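Local coordinates for protein ADP-ribosylation factor guanine nucleotide-exchange factor SEC7 (Saccharomyces cerevisiae, PDB 4OIY) that activates the small GTPase ARF1 at the trans-Golgi network through its Sec7 guanine-nucleotide exchange domain, acting in vesicle budding and Golgi traffic, at residues 59-64 with 98-103; 72-77 with 109-114; 76-81 with 93-98; 130-135 with 166-171. All blocks are in the same frame, centred on the assembly; numbering follows the deposited sequence.

Contact 1 (59-64 with 98-103); sequences VGDYLG and SFRLPG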
loop_
_atom_site.group_PDB
_atom_site.type_symbol
_atom_site.label_atom_id
_atom_site.label_comp_id
_atom_site.label_asym_id
_atom_site.label_seq_id
_atom_site.Cartn_x
_atom_site.Cartn_y
_atom_site.Cartn_z
ATOM N N VAL A 59 2.053 -8.679 -7.065
ATOM C CA VAL A 59 1.809 -8.656 -5.618
ATOM C C VAL A 59 0.499 -7.925 -5.315
ATOM O O VAL A 59 -0.324 -8.411 -4.545
ATOM C CB VAL A 59 2.992 -8.009 -4.851
ATOM C CG1 VAL A 59 2.642 -7.797 -3.382
ATOM C CG2 VAL A 59 4.249 -8.860 -4.984
ATOM N N GLY A 60 0.307 -6.755 -5.913
ATOM C CA GLY A 60 -0.890 -5.972 -5.642
ATOM C C GLY A 60 -2.149 -6.703 -6.064
ATOM O O GLY A 60 -3.159 -6.691 -5.360
ATOM N N ASP A 61 -2.099 -7.341 -7.224
ATOM C CA ASP A 61 -3.256 -8.081 -7.714
ATOM C C ASP A 61 -3.559 -9.277 -6.808
ATOM O O ASP A 61 -4.720 -9.574 -6.549
ATOM C CB ASP A 61 -3.032 -8.505 -9.167
ATOM C CG ASP A 61 -3.257 -7.363 -10.163
ATOM O OD1 ASP A 61 -3.414 -6.198 -9.763
ATOM O OD2 ASP A 61 -3.305 -7.646 -11.373
ATOM N N TYR A 62 -2.520 -9.932 -6.301
ATOM C CA TYR A 62 -2.668 -11.067 -5.394
ATOM C C TYR A 62 -3.297 -10.621 -4.072
ATOM O O TYR A 62 -4.239 -11.237 -3.589
ATOM C CB TYR A 62 -1.298 -11.703 -5.167
ATOM C CG TYR A 62 -1.255 -12.883 -4.224
ATOM C CD1 TYR A 62 -2.023 -14.015 -4.450
ATOM C CD2 TYR A 62 -0.400 -12.884 -3.129
ATOM C CE1 TYR A 62 -1.946 -15.107 -3.606
ATOM C CE2 TYR A 62 -0.322 -13.969 -2.276
ATOM C CZ TYR A 62 -1.106 -15.072 -2.517
ATOM O OH TYR A 62 -1.019 -16.156 -1.676
ATOM N N LEU A 63 -2.783 -9.539 -3.506
ATOM C CA LEU A 63 -3.325 -9.003 -2.262
ATOM C C LEU A 63 -4.733 -8.450 -2.434
ATOM O O LEU A 63 -5.503 -8.398 -1.464
ATOM C CB LEU A 63 -2.423 -7.891 -1.723
ATOM C CG LEU A 63 -1.012 -8.299 -1.294
ATOM C CD1 LEU A 63 -0.268 -7.048 -0.868
ATOM C CD2 LEU A 63 -1.037 -9.347 -0.193
ATOM N N GLY A 64 -5.057 -8.037 -3.656
ATOM C CA GLY A 64 -6.336 -7.414 -3.957
ATOM C C GLY A 64 -7.458 -8.359 -4.331
ATOM O O GLY A 64 -8.585 -7.901 -4.497
ATOM N N SER A 98 5.301 -0.298 -1.969
ATOM C CA SER A 98 5.559 -1.738 -1.778
ATOM C C SER A 98 4.723 -2.682 -2.661
ATOM O O SER A 98 4.970 -3.890 -2.676
ATOM C CB SER A 98 5.364 -2.122 -0.307
ATOM O OG SER A 98 3.996 -2.153 0.068
ATOM N N PHE A 99 3.724 -2.148 -3.356
ATOM C CA PHE A 99 2.879 -2.918 -4.270
ATOM C C PHE A 99 2.140 -1.933 -5.180
ATOM O O PHE A 99 2.089 -0.738 -4.899
ATOM C CB PHE A 99 1.866 -3.765 -3.492
ATOM C CG PHE A 99 0.809 -2.947 -2.808
ATOM C CD1 PHE A 99 1.072 -2.303 -1.615
ATOM C CD2 PHE A 99 -0.441 -2.799 -3.374
ATOM C CE1 PHE A 99 0.099 -1.530 -0.993
ATOM C CE2 PHE A 99 -1.419 -2.036 -2.763
ATOM C CZ PHE A 99 -1.155 -1.399 -1.567
ATOM N N ARG A 100 1.576 -2.433 -6.276
ATOM C CA ARG A 100 0.711 -1.619 -7.130
ATOM C C ARG A 100 -0.751 -1.824 -6.779
ATOM O O ARG A 100 -1.247 -2.948 -6.797
ATOM C CB ARG A 100 0.914 -1.980 -8.598
ATOM C CG ARG A 100 0.176 -1.057 -9.554
ATOM C CD ARG A 100 0.385 -1.444 -11.006
ATOM N NE ARG A 100 -0.518 -2.502 -11.448
ATOM C CZ ARG A 100 -0.632 -2.926 -12.706
ATOM N NH1 ARG A 100 0.116 -2.401 -13.668
ATOM N NH2 ARG A 100 -1.493 -3.888 -12.997
ATOM N N LEU A 101 -1.450 -0.733 -6.457
ATOM C CA LEU A 101 -2.881 -0.805 -6.210
ATOM C C LEU A 101 -3.590 -1.370 -7.435
ATOM O O LEU A 101 -3.265 -0.971 -8.555
ATOM C CB LEU A 101 -3.469 0.576 -5.885
ATOM C CG LEU A 101 -3.297 1.090 -4.450
ATOM C CD1 LEU A 101 -3.639 2.564 -4.401
ATOM C CD2 LEU A 101 -4.153 0.319 -3.463
ATOM N N PRO A 102 -4.540 -2.304 -7.222
ATOM C CA PRO A 102 -5.393 -2.781 -8.313
ATOM C C PRO A 102 -6.283 -1.686 -8.863
ATOM O O PRO A 102 -6.319 -0.563 -8.335
ATOM C CB PRO A 102 -6.270 -3.842 -7.653
ATOM C CG PRO A 102 -5.538 -4.263 -6.435
ATOM C CD PRO A 102 -4.773 -3.059 -5.979
ATOM N N GLY A 103 -7.029 -2.043 -9.900
ATOM C CA GLY A 103 -7.841 -1.097 -10.629
ATOM C C GLY A 103 -9.184 -0.801 -10.007
ATOM O O GLY A 103 -9.581 0.359 -9.936
HETATM O O HOH W 1 -1.744 -4.075 -9.328
HETATM O O HOH W 2 -4.018 -4.322 -11.657
#
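A chi1 of 69° sets Phe99 CG between the backbone N and the carbonyl carbon, while Val59 turns CG1 anti to its backbone N at 171°. The two side chains thereby cross at about a right angle, and Val59 CG1 rests 4.1 Å from Phe99 CB. One helical position further on, the backbone itself makes the contact. Gly60 has no side chain, and its CA lies 3.3 Å from Arg100 O in a CA-H...O contact that is nearly straight, 163° at the hydrogen. The Phe99 ring approaches the same glycine obliquely, CD2 lying 3.9 Å from Gly60 CA. Farther along, the Pro102 ring lies against the helix, with CG 3.6 Å from Gly60 O and also close to Gly64 CA. Phe99 is stacked on Phe111 of helix 105-122, which ties the loop to a second helix.

Toward solvent the link is polar. Asp61 OD1 and Arg100 NH2 stand 4.4 Å apart, too far for a salt bridge, and two waters fill the interval. One is bonded to Asp61 OD1 and Arg100 O and accepts from Arg100 NE, at 2.9 Å and in the guanidinium plane. The other accepts from Arg100 NH2 and donates to Asp61 OD1 over 2.7 Å.

Segment 98-103 carries the FRLPG sequence that in Sec7 domains leads into the glutamic finger. Its hold on helix 56-64 combines close backbone fitting at a glycine with a water-mediated polar link, in which the opposite charges of Asp61 and Arg100 probably attract through the two waters without touching.

Contact 2 (72-77 with 109-114); sequences AIMHAF and DRFMLK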
loop_
_atom_site.group_PDB
_atom_site.type_symbol
_atom_site.label_atom_id
_atom_site.label_comp_id
_atom_site.label_asym_id
_atom_site.label_seq_id
_atom_site.Cartn_x
_atom_site.Cartn_y
_atom_site.Cartn_z
ATOM N N ALA A 72 -7.279 -11.867 3.956
ATOM C CA ALA A 72 -6.548 -12.163 5.190
ATOM C C ALA A 72 -5.041 -11.943 5.026
ATOM O O ALA A 72 -4.394 -11.379 5.915
ATOM C CB ALA A 72 -6.850 -13.582 5.652
ATOM N N ILE A 73 -4.496 -12.359 3.884
ATOM C CA ILE A 73 -3.079 -12.144 3.579
ATOM C C ILE A 73 -2.797 -10.647 3.483
ATOM O O ILE A 73 -1.778 -10.173 3.982
ATOM C CB ILE A 73 -2.652 -12.854 2.265
ATOM C CG1 ILE A 73 -2.736 -14.377 2.428
ATOM C CG2 ILE A 73 -1.229 -12.463 1.860
ATOM C CD1 ILE A 73 -2.791 -15.137 1.119
ATOM N N MET A 74 -3.681 -9.907 2.822
ATOM C CA MET A 74 -3.508 -8.464 2.702
ATOM C C MET A 74 -3.538 -7.795 4.074
ATOM O O MET A 74 -2.758 -6.896 4.334
ATOM C CB MET A 74 -4.571 -7.866 1.780
ATOM C CG MET A 74 -4.379 -6.387 1.487
ATOM S SD MET A 74 -5.214 -5.318 2.672
ATOM C CE MET A 74 -6.859 -5.418 1.979
ATOM N N HIS A 75 -4.440 -8.231 4.951
ATOM C CA HIS A 75 -4.480 -7.660 6.292
ATOM C C HIS A 75 -3.170 -7.923 7.040
ATOM O O HIS A 75 -2.623 -7.019 7.694
ATOM C CB HIS A 75 -5.689 -8.168 7.057
ATOM C CG HIS A 75 -6.985 -7.610 6.550
ATOM N ND1 HIS A 75 -8.212 -8.113 6.925
ATOM C CD2 HIS A 75 -7.241 -6.598 5.688
ATOM C CE1 HIS A 75 -9.168 -7.423 6.327
ATOM N NE2 HIS A 75 -8.604 -6.495 5.574
ATOM N N ALA A 76 -2.654 -9.142 6.910
ATOM C CA ALA A 76 -1.358 -9.487 7.507
ATOM C C ALA A 76 -0.227 -8.650 6.907
ATOM O O ALA A 76 0.690 -8.253 7.602
ATOM C CB ALA A 76 -1.054 -10.964 7.325
ATOM N N PHE A 77 -0.298 -8.394 5.613
ATOM C CA PHE A 77 0.711 -7.596 4.917
ATOM C C PHE A 77 0.768 -6.192 5.529
ATOM O O PHE A 77 1.840 -5.714 5.895
ATOM C CB PHE A 77 0.340 -7.576 3.427
ATOM C CG PHE A 77 1.271 -6.804 2.534
ATOM C CD1 PHE A 77 2.366 -7.427 1.951
ATOM C CD2 PHE A 77 0.995 -5.486 2.202
ATOM C CE1 PHE A 77 3.195 -6.737 1.086
ATOM C CE2 PHE A 77 1.830 -4.783 1.348
ATOM C CZ PHE A 77 2.922 -5.418 0.781
ATOM N N ASP A 109 -10.424 0.265 -1.867
ATOM C CA ASP A 109 -11.024 0.629 -0.591
ATOM C C ASP A 109 -10.606 -0.331 0.532
ATOM O O ASP A 109 -10.406 0.095 1.669
ATOM C CB ASP A 109 -12.553 0.686 -0.699
ATOM C CG ASP A 109 -13.064 1.837 -1.589
ATOM O OD1 ASP A 109 -12.311 2.774 -1.922
ATOM O OD2 ASP A 109 -14.256 1.784 -1.982
ATOM N N ARG A 110 -10.495 -1.619 0.220
ATOM C CA ARG A 110 -10.027 -2.607 1.204
ATOM C C ARG A 110 -8.611 -2.282 1.691
ATOM O O ARG A 110 -8.350 -2.279 2.905
ATOM C CB ARG A 110 -10.079 -4.028 0.627
ATOM C CG ARG A 110 -11.483 -4.557 0.368
ATOM C CD ARG A 110 -11.491 -6.082 0.326
ATOM N NE ARG A 110 -10.906 -6.659 -0.882
ATOM C CZ ARG A 110 -11.559 -6.814 -2.033
ATOM N NH1 ARG A 110 -10.944 -7.353 -3.071
ATOM N NH2 ARG A 110 -12.825 -6.420 -2.157
ATOM N N PHE A 111 -7.699 -2.013 0.757
ATOM C CA PHE A 111 -6.329 -1.621 1.112
ATOM C C PHE A 111 -6.315 -0.364 1.975
ATOM O O PHE A 111 -5.627 -0.311 3.004
ATOM C CB PHE A 111 -5.486 -1.342 -0.130
ATOM C CG PHE A 111 -5.063 -2.567 -0.882
ATOM C CD1 PHE A 111 -3.914 -3.250 -0.527
ATOM C CD2 PHE A 111 -5.794 -3.009 -1.969
ATOM C CE1 PHE A 111 -3.507 -4.358 -1.236
ATOM C CE2 PHE A 111 -5.387 -4.120 -2.690
ATOM C CZ PHE A 111 -4.247 -4.800 -2.312
ATOM N N MET A 112 -7.047 0.662 1.547
ATOM C CA MET A 112 -6.931 1.966 2.175
ATOM C C MET A 112 -7.609 1.992 3.530
ATOM O O MET A 112 -7.149 2.700 4.427
ATOM C CB MET A 112 -7.433 3.067 1.235
ATOM C CG MET A 112 -6.693 3.071 -0.112
ATOM S SD MET A 112 -4.890 2.890 -0.005
ATOM C CE MET A 112 -4.584 4.354 0.946
ATOM N N LEU A 113 -8.676 1.206 3.703
ATOM C CA LEU A 113 -9.303 1.105 5.025
ATOM C C LEU A 113 -8.384 0.405 6.017
ATOM O O LEU A 113 -8.255 0.852 7.160
ATOM C CB LEU A 113 -10.673 0.420 4.977
ATOM C CG LEU A 113 -11.373 0.299 6.338
ATOM C CD1 LEU A 113 -11.596 1.656 6.992
ATOM C CD2 LEU A 113 -12.681 -0.459 6.164
ATOM N N LYS A 114 -7.734 -0.674 5.589
ATOM C CA LYS A 114 -6.805 -1.381 6.466
ATOM C C LYS A 114 -5.586 -0.516 6.783
ATOM O O LYS A 114 -5.125 -0.487 7.925
ATOM C CB LYS A 114 -6.365 -2.701 5.847
ATOM C CG LYS A 114 -5.422 -3.515 6.713
ATOM C CD LYS A 114 -6.030 -3.972 8.032
ATOM C CE LYS A 114 -4.997 -4.759 8.828
ATOM N NZ LYS A 114 -5.428 -5.105 10.206
HETATM O O HOH W 3 -10.063 -3.702 4.680
#
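Apolar contacts centre on Met74, whose CG lies 3.5 Å from Phe111 CE1. Its chi1 of -174° sends the chain toward helix 105-122, and bends at the next two torsions swing the methyl CE over one face of the Phe111 ring. CE also reaches the backbone beyond, 3.6 Å from Arg110 O. The sulfur adds a Met-aromatic contact: Met74 SD is 4.6 Å from the Phe111 ring centroid, reached obliquely at 34° from the ring normal.

The second group pairs an imidazole with an aliphatic chain. The Lys114 stem passes obliquely by the imidazole, with CD 3.7 Å from His75 CD2, and its CE lies 3.5 Å from His75 O. The ammonium group goes beyond this pair to a salt bridge between Lys114 NZ and Asp79.

Water supplies the polar link. A single molecule donates to Arg110 O over 2.8 Å and is also bonded to His75 NE2 at a longer 3.3 Å.

These contacts join helices 68-79 and 105-122 of the Sec7 domain, whose short segments here run at 36° to each other. Lys114 also lies not far from Asp121, a residue seen to bind magnesium. Methionine and phenylalanine fill the buried side, whereas on the partly exposed side one water bridges His75 NE2 and Arg110 O while the lysine charge is settled on Asp79.

Contact 3 (76-81 with 93-98); sequences AFVDEF and RSFLQS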
loop_
_atom_site.group_PDB
_atom_site.type_symbol
_atom_site.label_atom_id
_atom_site.label_comp_id
_atom_site.label_asym_id
_atom_site.label_seq_id
_atom_site.Cartn_x
_atom_site.Cartn_y
_atom_site.Cartn_z
ATOM N N ALA A 76 -2.654 -9.142 6.910
ATOM C CA ALA A 76 -1.358 -9.487 7.507
ATOM C C ALA A 76 -0.227 -8.650 6.907
ATOM O O ALA A 76 0.690 -8.253 7.602
ATOM C CB ALA A 76 -1.054 -10.964 7.325
ATOM N N PHE A 77 -0.298 -8.394 5.613
ATOM C CA PHE A 77 0.711 -7.596 4.917
ATOM C C PHE A 77 0.768 -6.192 5.529
ATOM O O PHE A 77 1.840 -5.714 5.895
ATOM C CB PHE A 77 0.340 -7.576 3.427
ATOM C CG PHE A 77 1.271 -6.804 2.534
ATOM C CD1 PHE A 77 2.366 -7.427 1.951
ATOM C CD2 PHE A 77 0.995 -5.486 2.202
ATOM C CE1 PHE A 77 3.195 -6.737 1.086
ATOM C CE2 PHE A 77 1.830 -4.783 1.348
ATOM C CZ PHE A 77 2.922 -5.418 0.781
ATOM N N VAL A 78 -0.392 -5.553 5.666
ATOM C CA VAL A 78 -0.464 -4.224 6.284
ATOM C C VAL A 78 0.023 -4.288 7.734
ATOM O O VAL A 78 0.708 -3.382 8.189
ATOM C CB VAL A 78 -1.881 -3.604 6.217
ATOM C CG1 VAL A 78 -1.873 -2.190 6.783
ATOM C CG2 VAL A 78 -2.388 -3.578 4.781
ATOM N N ASP A 79 -0.304 -5.371 8.434
ATOM C CA ASP A 79 0.097 -5.527 9.840
ATOM C C ASP A 79 1.608 -5.583 10.045
ATOM O O ASP A 79 2.075 -5.335 11.157
ATOM C CB ASP A 79 -0.513 -6.791 10.462
ATOM C CG ASP A 79 -1.965 -6.629 10.844
ATOM O OD1 ASP A 79 -2.494 -5.496 10.841
ATOM O OD2 ASP A 79 -2.584 -7.670 11.174
ATOM N N GLU A 80 2.364 -5.930 9.002
ATOM C CA GLU A 80 3.830 -5.974 9.082
ATOM C C GLU A 80 4.488 -4.595 9.065
ATOM O O GLU A 80 5.654 -4.460 9.429
ATOM C CB GLU A 80 4.398 -6.834 7.952
ATOM C CG GLU A 80 4.047 -8.300 8.097
ATOM C CD GLU A 80 4.684 -8.911 9.329
ATOM O OE1 GLU A 80 5.913 -8.783 9.477
ATOM O OE2 GLU A 80 3.952 -9.504 10.145
ATOM N N PHE A 81 3.748 -3.574 8.657
ATOM C CA PHE A 81 4.292 -2.224 8.591
ATOM C C PHE A 81 4.314 -1.586 9.968
ATOM O O PHE A 81 3.381 -1.767 10.767
ATOM C CB PHE A 81 3.475 -1.343 7.644
ATOM C CG PHE A 81 3.719 -1.631 6.197
ATOM C CD1 PHE A 81 3.149 -2.744 5.608
ATOM C CD2 PHE A 81 4.523 -0.799 5.428
ATOM C CE1 PHE A 81 3.372 -3.030 4.279
ATOM C CE2 PHE A 81 4.762 -1.085 4.099
ATOM C CZ PHE A 81 4.173 -2.200 3.522
ATOM N N ARG A 93 3.631 6.655 1.787
ATOM C CA ARG A 93 4.732 6.459 0.844
ATOM C C ARG A 93 5.335 5.071 1.031
ATOM O O ARG A 93 5.543 4.336 0.060
ATOM C CB ARG A 93 5.823 7.541 0.985
ATOM C CG ARG A 93 6.844 7.453 -0.151
ATOM C CD ARG A 93 7.889 8.560 -0.228
ATOM N NE ARG A 93 7.364 9.930 -0.308
ATOM C CZ ARG A 93 7.192 10.734 0.738
ATOM N NH1 ARG A 93 7.464 10.314 1.968
ATOM N NH2 ARG A 93 6.726 11.960 0.559
ATOM N N SER A 94 5.598 4.706 2.281
ATOM C CA SER A 94 6.141 3.392 2.600
ATOM C C SER A 94 5.215 2.283 2.098
ATOM O O SER A 94 5.654 1.327 1.466
ATOM C CB SER A 94 6.349 3.257 4.108
ATOM O OG SER A 94 6.708 1.931 4.457
ATOM N N PHE A 95 3.926 2.452 2.353
ATOM C CA PHE A 95 2.925 1.459 1.988
ATOM C C PHE A 95 2.753 1.331 0.466
ATOM O O PHE A 95 2.876 0.238 -0.091
ATOM C CB PHE A 95 1.599 1.843 2.650
ATOM C CG PHE A 95 0.498 0.841 2.453
ATOM C CD1 PHE A 95 0.662 -0.478 2.836
ATOM C CD2 PHE A 95 -0.726 1.236 1.928
ATOM C CE1 PHE A 95 -0.362 -1.400 2.659
ATOM C CE2 PHE A 95 -1.754 0.329 1.758
ATOM C CZ PHE A 95 -1.574 -0.994 2.126
ATOM N N LEU A 96 2.465 2.439 -0.205
ATOM C CA LEU A 96 2.120 2.385 -1.631
ATOM C C LEU A 96 3.299 2.103 -2.550
ATOM O O LEU A 96 3.095 1.723 -3.695
ATOM C CB LEU A 96 1.418 3.666 -2.080
ATOM C CG LEU A 96 0.054 3.949 -1.443
ATOM C CD1 LEU A 96 -0.498 5.264 -1.972
ATOM C CD2 LEU A 96 -0.935 2.819 -1.691
ATOM N N GLN A 97 4.524 2.275 -2.059
ATOM C CA GLN A 97 5.703 1.956 -2.863
ATOM C C GLN A 97 6.080 0.468 -2.740
ATOM O O GLN A 97 7.069 0.018 -3.348
ATOM C CB GLN A 97 6.875 2.866 -2.463
ATOM C CG GLN A 97 6.663 4.313 -2.888
ATOM C CD GLN A 97 7.838 5.225 -2.560
ATOM O OE1 GLN A 97 8.703 4.885 -1.752
ATOM N NE2 GLN A 97 7.864 6.397 -3.189
ATOM N N SER A 98 5.301 -0.298 -1.969
ATOM C CA SER A 98 5.559 -1.738 -1.778
ATOM C C SER A 98 4.723 -2.682 -2.661
ATOM O O SER A 98 4.970 -3.890 -2.676
ATOM C CB SER A 98 5.364 -2.122 -0.307
ATOM O OG SER A 98 3.996 -2.153 0.068
#
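Phe81 and Phe95 form the tightly packed part, a T-shaped pair in which the edge of Phe95 points at the face of Phe81. Through it the end of helix 68-79 and the residues just after it pack on the end of helix 88-96. The ring centroids are 5.5 Å apart and the planes stand at 81°. CD1 of Phe95 is the atom that leans over Phe81, toward the rim of that ring. The neighbouring ring atom, Phe95 CE1, meets Val78 CG2 at 3.7 Å, and Phe77 adds the edge of its ring, with CE2 4.2 Å from Phe95 CE1. Phe95 is also edge-to-face with Phe99 and meets the ring of Phe115, so it sits deep in an aromatic cluster of the Sec7 domain.

Against these buried rings stand two partly exposed serines. Ser98 OG lies at the edges of two rings, 3.5 Å from Phe77 CZ and 3.5 Å from Phe81 CZ. Its chi1 of 74° folds the hydroxyl back to donate to Phe95 O over 2.6 Å, in the carbonyl plane and on a lone pair. The same carbonyl accepts from Ser98 N, closing off the end of helix 88-96. Ser94 OG lies in the plane of the Phe81 ring at its edge, 3.6 Å from Phe81 CE2.

Since the Ser98 proton is spent on Phe95 O, the hydroxyl is satisfied while it borders two ring edges, and its oxygen probably presents lone pairs to the slightly positive ring hydrogens.

Contact 4 (130-135 with 166-171); sequences ADTAYV and EGIDNG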
loop_
_atom_site.group_PDB
_atom_site.type_symbol
_atom_site.label_atom_id
_atom_site.label_comp_id
_atom_site.label_asym_id
_atom_site.label_seq_id
_atom_site.Cartn_x
_atom_site.Cartn_y
_atom_site.Cartn_z
ATOM N N ALA A 130 -10.513 6.482 12.328
ATOM C CA ALA A 130 -9.876 5.926 11.136
ATOM C C ALA A 130 -10.461 6.496 9.839
ATOM O O ALA A 130 -9.752 6.619 8.846
ATOM C CB ALA A 130 -9.974 4.406 11.138
ATOM N N ASP A 131 -11.741 6.858 9.845
ATOM C CA ASP A 131 -12.397 7.375 8.638
ATOM C C ASP A 131 -11.692 8.644 8.157
ATOM O O ASP A 131 -11.614 8.898 6.968
ATOM C CB ASP A 131 -13.886 7.664 8.909
ATOM C CG ASP A 131 -14.725 7.733 7.644
ATOM O OD1 ASP A 131 -14.373 7.081 6.649
ATOM O OD2 ASP A 131 -15.769 8.425 7.658
ATOM N N THR A 132 -11.165 9.429 9.090
ATOM C CA THR A 132 -10.419 10.638 8.735
ATOM C C THR A 132 -9.149 10.280 7.973
ATOM O O THR A 132 -8.870 10.861 6.932
ATOM C CB THR A 132 -10.049 11.437 9.990
ATOM O OG1 THR A 132 -11.243 11.755 10.718
ATOM C CG2 THR A 132 -9.311 12.710 9.629
ATOM N N ALA A 133 -8.394 9.310 8.485
ATOM C CA ALA A 133 -7.180 8.861 7.809
ATOM C C ALA A 133 -7.502 8.215 6.456
ATOM O O ALA A 133 -6.777 8.397 5.482
ATOM C CB ALA A 133 -6.396 7.899 8.691
ATOM N N TYR A 134 -8.605 7.474 6.408
ATOM C CA TYR A 134 -9.078 6.821 5.193
ATOM C C TYR A 134 -9.330 7.837 4.082
ATOM O O TYR A 134 -8.749 7.749 3.012
ATOM C CB TYR A 134 -10.353 6.027 5.502
ATOM C CG TYR A 134 -11.061 5.378 4.323
ATOM C CD1 TYR A 134 -10.540 4.254 3.695
ATOM C CD2 TYR A 134 -12.298 5.844 3.892
ATOM C CE1 TYR A 134 -11.210 3.643 2.651
ATOM C CE2 TYR A 134 -12.969 5.239 2.845
ATOM C CZ TYR A 134 -12.424 4.138 2.228
ATOM O OH TYR A 134 -13.107 3.533 1.188
ATOM N N VAL A 135 -10.187 8.827 4.342
ATOM C CA VAL A 135 -10.506 9.795 3.291
ATOM C C VAL A 135 -9.324 10.685 2.937
ATOM O O VAL A 135 -9.135 11.050 1.774
ATOM C CB VAL A 135 -11.749 10.658 3.599
ATOM C CG1 VAL A 135 -12.975 9.777 3.792
ATOM C CG2 VAL A 135 -11.514 11.578 4.786
ATOM N N GLU A 166 -12.397 19.473 3.479
ATOM C CA GLU A 166 -13.310 20.141 4.401
ATOM C C GLU A 166 -14.140 19.115 5.167
ATOM O O GLU A 166 -14.646 18.151 4.591
ATOM C CB GLU A 166 -14.218 21.122 3.661
ATOM C CG GLU A 166 -13.512 22.412 3.287
ATOM C CD GLU A 166 -14.391 23.380 2.518
ATOM O OE1 GLU A 166 -15.616 23.132 2.374
ATOM O OE2 GLU A 166 -13.841 24.403 2.056
ATOM N N GLY A 167 -14.233 19.315 6.477
ATOM C CA GLY A 167 -15.121 18.544 7.330
ATOM C C GLY A 167 -14.693 17.144 7.725
ATOM O O GLY A 167 -15.441 16.459 8.419
ATOM N N ILE A 168 -13.506 16.703 7.316
ATOM C CA ILE A 168 -13.153 15.286 7.460
ATOM C C ILE A 168 -12.765 14.851 8.871
ATOM O O ILE A 168 -12.717 13.655 9.143
ATOM C CB ILE A 168 -12.075 14.813 6.448
ATOM C CG1 ILE A 168 -10.694 15.420 6.743
ATOM C CG2 ILE A 168 -12.542 15.100 5.023
ATOM C CD1 ILE A 168 -9.567 14.724 6.004
ATOM N N ASP A 169 -12.500 15.803 9.765
ATOM C CA ASP A 169 -12.139 15.472 11.144
ATOM C C ASP A 169 -13.389 15.417 12.017
ATOM O O ASP A 169 -13.691 16.353 12.748
ATOM C CB ASP A 169 -11.134 16.484 11.702
ATOM C CG ASP A 169 -10.645 16.117 13.095
ATOM O OD1 ASP A 169 -10.646 14.915 13.446
ATOM O OD2 ASP A 169 -10.264 17.037 13.848
ATOM N N ASN A 170 -14.118 14.312 11.912
ATOM C CA ASN A 170 -15.355 14.107 12.663
ATOM C C ASN A 170 -16.369 15.242 12.438
ATOM O O ASN A 170 -17.100 15.640 13.352
ATOM C CB ASN A 170 -15.037 13.913 14.156
ATOM C CG ASN A 170 -15.927 12.875 14.828
ATOM O OD1 ASN A 170 -16.551 12.038 14.171
ATOM N ND2 ASN A 170 -15.971 12.920 16.153
ATOM N N GLY A 171 -16.406 15.765 11.215
ATOM C CA GLY A 171 -17.375 16.797 10.853
ATOM C C GLY A 171 -16.836 18.207 10.983
ATOM O O GLY A 171 -17.581 19.168 10.807
HETATM O O HOH W 4 -10.873 12.089 13.251
#
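Thr132 OG1 is gripped from two directions: it donates to Ile168 O over 2.9 Å and receives a proton from a water 2.6 Å away. The hydroxyl approaches the carbonyl at a C=O...donor angle of 142°, tilted 21° from its plane. The same water donates its other proton to Asp169 OD1, at 2.8 Å, and so links the helix to the next residue of the loop. A chi1 of -57° places OG1 anti to the threonine carbonyl carbon, aimed at the loop, while CG2, anti to the backbone N, packs against the Ile168 carbonyl.

Beside this polar corner is a small apolar one. Val135 and Ile168 slide past each other in opposite directions, with Val135 CG2 3.7 Å from Ile168 CG2. Ile168 CD1 reaches to 3.9 Å from Val135 CG2 and also nears Thr132 O.

The loop, which lies between helices 158-164 and 176-188, turns sharply here, with Asp169 at the centre of an inverse gamma turn. The Thr132 and Val135 contacts join it to the first turns of helix 130-148. One hydroxyl, both donor and acceptor, thus holds a main-chain carbonyl directly and a carboxylate through water.

Contacts 1, 2 and 3 form one connected block near the centre of the chain. Contacts 2 and 3 both use helix 68-79 and share Phe77, contacts 1 and 3 share Ser98, and stacked Phe99 and Phe111 join contact 1 to contact 2. Contact 1 is the most buried, contacts 2 and 3 partly so. Their character differs: glycine and proline fit the backbone in contact 1, sulfur and alkyl chains lie against rings in contact 2, and ring edges meet ring faces in contact 3. Contact 4 lies at the surface, about 19 Å from the chain centre, and is the sole one with a direct hydrogen bond between its segments. It reaches the interior group through Tyr134, which packs on helix 105-122.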